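Local coordinates for caspase subunit p21 (Drosophila melanogaster, PDB 3SIR), which acts as a cysteine endopeptidase of the caspase family in the activation cascade that executes apoptosis, at residues A[51-55]-A[56-60]. The protein carries 1 engineered substitution. Residues are numbered along the deposited sequence; the frame is centred on the assembly and turned at random.
Sequences RVLKQ and LDFEV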
ATOM      1  N   ARG A  51       6.842 -22.427  -0.306  1.00 44.30           N
ATOM      2  CA  ARG A  51       7.508 -22.847  -1.533  1.00 46.70           C
ATOM      3  C   ARG A  51       7.979 -21.642  -2.342  1.00 47.96           C
ATOM      4  O   ARG A  51       9.154 -21.528  -2.696  1.00 48.23           O
ATOM      5  CB  ARG A  51       6.540 -23.673  -2.374  1.00 46.97           C
ATOM      6  CG  ARG A  51       7.192 -24.733  -3.238  1.00 53.13           C
ATOM      7  CD  ARG A  51       6.141 -25.724  -3.704  1.00 58.57           C
ATOM      8  NE  ARG A  51       4.991 -25.719  -2.802  1.00 61.73           N
ATOM      9  CZ  ARG A  51       4.627 -26.744  -2.036  1.00 61.75           C
ATOM     10  NH1 ARG A  51       5.265 -27.903  -2.122  1.00 59.17           N
ATOM     11  NH2 ARG A  51       3.564 -26.631  -1.249  1.00 65.20           N
ATOM     12  N   VAL A  52       7.041 -20.754  -2.657  1.00 48.55           N
ATOM     13  CA  VAL A  52       7.334 -19.590  -3.482  1.00 47.30           C
ATOM     14  C   VAL A  52       8.447 -18.757  -2.864  1.00 47.58           C
ATOM     15  O   VAL A  52       9.284 -18.195  -3.574  1.00 48.08           O
ATOM     16  CB  VAL A  52       6.094 -18.704  -3.675  1.00 45.73           C
ATOM     17  CG1 VAL A  52       6.258 -17.847  -4.914  1.00 47.20           C
ATOM     18  CG2 VAL A  52       4.848 -19.558  -3.792  1.00 45.72           C
ATOM     19  N   LEU A  53       8.449 -18.672  -1.538  1.00 46.58           N
ATOM     20  CA  LEU A  53       9.435 -17.858  -0.843  1.00 46.78           C
ATOM     21  C   LEU A  53      10.790 -18.552  -0.824  1.00 48.66           C
ATOM     22  O   LEU A  53      11.816 -17.914  -0.585  1.00 49.11           O
ATOM     23  CB  LEU A  53       8.978 -17.541   0.580  1.00 45.43           C
ATOM     24  CG  LEU A  53       7.917 -16.447   0.711  1.00 42.96           C
ATOM     25  CD1 LEU A  53       8.030 -15.762   2.063  1.00 45.51           C
ATOM     26  CD2 LEU A  53       8.036 -15.432  -0.415  1.00 39.19           C
ATOM     27  N   LYS A  54      10.786 -19.850  -1.116  1.00 49.05           N
ATOM     28  CA  LYS A  54      12.023 -20.605  -1.270  1.00 50.25           C
ATOM     29  C   LYS A  54      12.548 -20.467  -2.694  1.00 50.89           C
ATOM     30  O   LYS A  54      13.754 -20.337  -2.908  1.00 50.54           O
ATOM     31  CB  LYS A  54      11.802 -22.083  -0.936  1.00 51.50           C
ATOM     32  CG  LYS A  54      11.490 -22.357   0.533  1.00 57.35           C
ATOM     33  CD  LYS A  54      11.498 -23.849   0.853  1.00 59.24           C
ATOM     34  CE  LYS A  54      11.737 -24.089   2.340  1.00 60.70           C
ATOM     35  NZ  LYS A  54      11.439 -25.488   2.770  1.00 61.65           N
ATOM     36  N   GLN A  55      11.641 -20.514  -3.667  1.00 50.65           N
ATOM     37  CA  GLN A  55      11.997 -20.225  -5.054  1.00 49.75           C
ATOM     38  C   GLN A  55      12.587 -18.826  -5.189  1.00 48.59           C
ATOM     39  O   GLN A  55      13.382 -18.570  -6.092  1.00 47.43           O
ATOM     40  CB  GLN A  55      10.780 -20.360  -5.973  1.00 50.72           C
ATOM     41  CG  GLN A  55      10.659 -21.710  -6.670  1.00 53.50           C
ATOM     42  CD  GLN A  55       9.213 -22.159  -6.812  1.00 57.79           C
ATOM     43  OE1 GLN A  55       8.391 -21.459  -7.411  1.00 57.33           O
ATOM     44  NE2 GLN A  55       8.884 -23.300  -6.209  1.00 49.18           N
ATOM     45  N   LEU A  56      12.171 -17.920  -4.306  1.00 46.57           N
ATOM     46  CA  LEU A  56      12.651 -16.541  -4.332  1.00 44.46           C
ATOM     47  C   LEU A  56      13.914 -16.346  -3.498  1.00 44.12           C
ATOM     48  O   LEU A  56      14.537 -15.283  -3.544  1.00 44.51           O
ATOM     49  CB  LEU A  56      11.563 -15.576  -3.863  1.00 44.45           C
ATOM     50  CG  LEU A  56      10.260 -15.520  -4.665  1.00 43.22           C
ATOM     51  CD1 LEU A  56       9.374 -14.429  -4.093  1.00 41.21           C
ATOM     52  CD2 LEU A  56      10.524 -15.277  -6.144  1.00 42.79           C
ATOM     53  N   ASP A  57      14.274 -17.363  -2.719  1.00 43.04           N
ATOM     54  CA  ASP A  57      15.621 -17.472  -2.172  1.00 41.60           C
ATOM     55  C   ASP A  57      15.646 -17.178  -0.677  1.00 40.04           C
ATOM     56  O   ASP A  57      16.717 -17.018  -0.089  1.00 40.13           O
ATOM     57  CB  ASP A  57      16.568 -16.519  -2.903  1.00 42.47           C
ATOM     58  CG  ASP A  57      17.448 -17.229  -3.910  1.00 47.15           C
ATOM     59  OD1 ASP A  57      16.937 -17.595  -4.990  1.00 52.94           O
ATOM     60  OD2 ASP A  57      18.647 -17.425  -3.615  1.00 53.51           O
ATOM     61  N   PHE A  58      14.464 -17.063  -0.076  1.00 39.64           N
ATOM     62  CA  PHE A  58      14.345 -16.780   1.358  1.00 38.37           C
ATOM     63  C   PHE A  58      14.788 -17.967   2.211  1.00 37.42           C
ATOM     64  O   PHE A  58      14.805 -19.103   1.738  1.00 36.59           O
ATOM     65  CB  PHE A  58      12.908 -16.392   1.714  1.00 36.83           C
ATOM     66  CG  PHE A  58      12.542 -14.986   1.322  1.00 37.88           C
ATOM     67  CD1 PHE A  58      12.086 -14.703   0.040  1.00 35.23           C
ATOM     68  CD2 PHE A  58      12.635 -13.950   2.241  1.00 32.26           C
ATOM     69  CE1 PHE A  58      11.756 -13.409  -0.323  1.00 32.53           C
ATOM     70  CE2 PHE A  58      12.292 -12.657   1.889  1.00 29.77           C
ATOM     71  CZ  PHE A  58      11.879 -12.380   0.599  1.00 34.47           C
ATOM     72  N   GLU A  59      15.199 -17.701   3.447  1.00 36.07           N
ATOM     73  CA  GLU A  59      15.335 -18.769   4.430  1.00 36.34           C
ATOM     74  C   GLU A  59      14.060 -18.929   5.249  1.00 35.18           C
ATOM     75  O   GLU A  59      13.834 -18.213   6.229  1.00 36.93           O
ATOM     76  CB  GLU A  59      16.559 -18.572   5.332  1.00 36.53           C
ATOM     77  CG  GLU A  59      17.748 -19.461   4.969  1.00 47.53           C
ATOM     78  CD  GLU A  59      17.727 -20.824   5.658  1.00 61.33           C
ATOM     79  OE1 GLU A  59      16.697 -21.533   5.579  1.00 63.26           O
ATOM     80  OE2 GLU A  59      18.779 -21.230   6.205  1.00 64.26           O
ATOM     81  N   VAL A  60      13.233 -19.882   4.836  1.00 32.60           N
ATOM     82  CA  VAL A  60      11.863 -19.980   5.316  1.00 31.19           C
ATOM     83  C   VAL A  60      11.788 -20.836   6.583  1.00 31.64           C
ATOM     84  O   VAL A  60      12.139 -22.014   6.567  1.00 32.63           O
ATOM     85  CB  VAL A  60      10.959 -20.590   4.228  1.00 31.33           C
ATOM     86  CG1 VAL A  60       9.507 -20.608   4.677  1.00 29.61           C
ATOM     87  CG2 VAL A  60      11.119 -19.829   2.912  1.00 28.31           C
TER
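Leu53 and Phe58 meet where helix 45-55 ends in a Schellman motif and the chain turns into edge strand 59-65 of the caspase domain's central sheet. Asp57, with phi 107°, makes the reversal. Leu53 O accepts a 2.8 Å bond from Phe58 N, with a C=O...N angle of 166°, and a weak one from Asp57 N; a second weak bond joins Asp57 N to Lys54 O. Leu56 N bonds to Val52 O at 3.0 Å, one residue before the weak pair. Leu53 O also lies in plane at the edge of the Phe58 ring, 3.3 Å from CD1. On the packed side, Leu53 CD2 reaches both Leu56 CD1 (4.0 Å) and Phe58 CD1 (4.1 Å). Leu53 and Phe58 both continue onto Leu90 of strand 86-95, whereas Val52 and Leu56 face Leu202 of helix 193-205, so the apolar side of the turn packs between that helix and the sheet. The outer side is looser: Gln55 and Asp57, both exposed, set out away from the contact, and exposed Lys54 crosses Val60 at about a right angle. Val60 CG2, anti to the carbonyl carbon, touches both Leu53 CB and Lys54 CG, 3.5 Å from the latter.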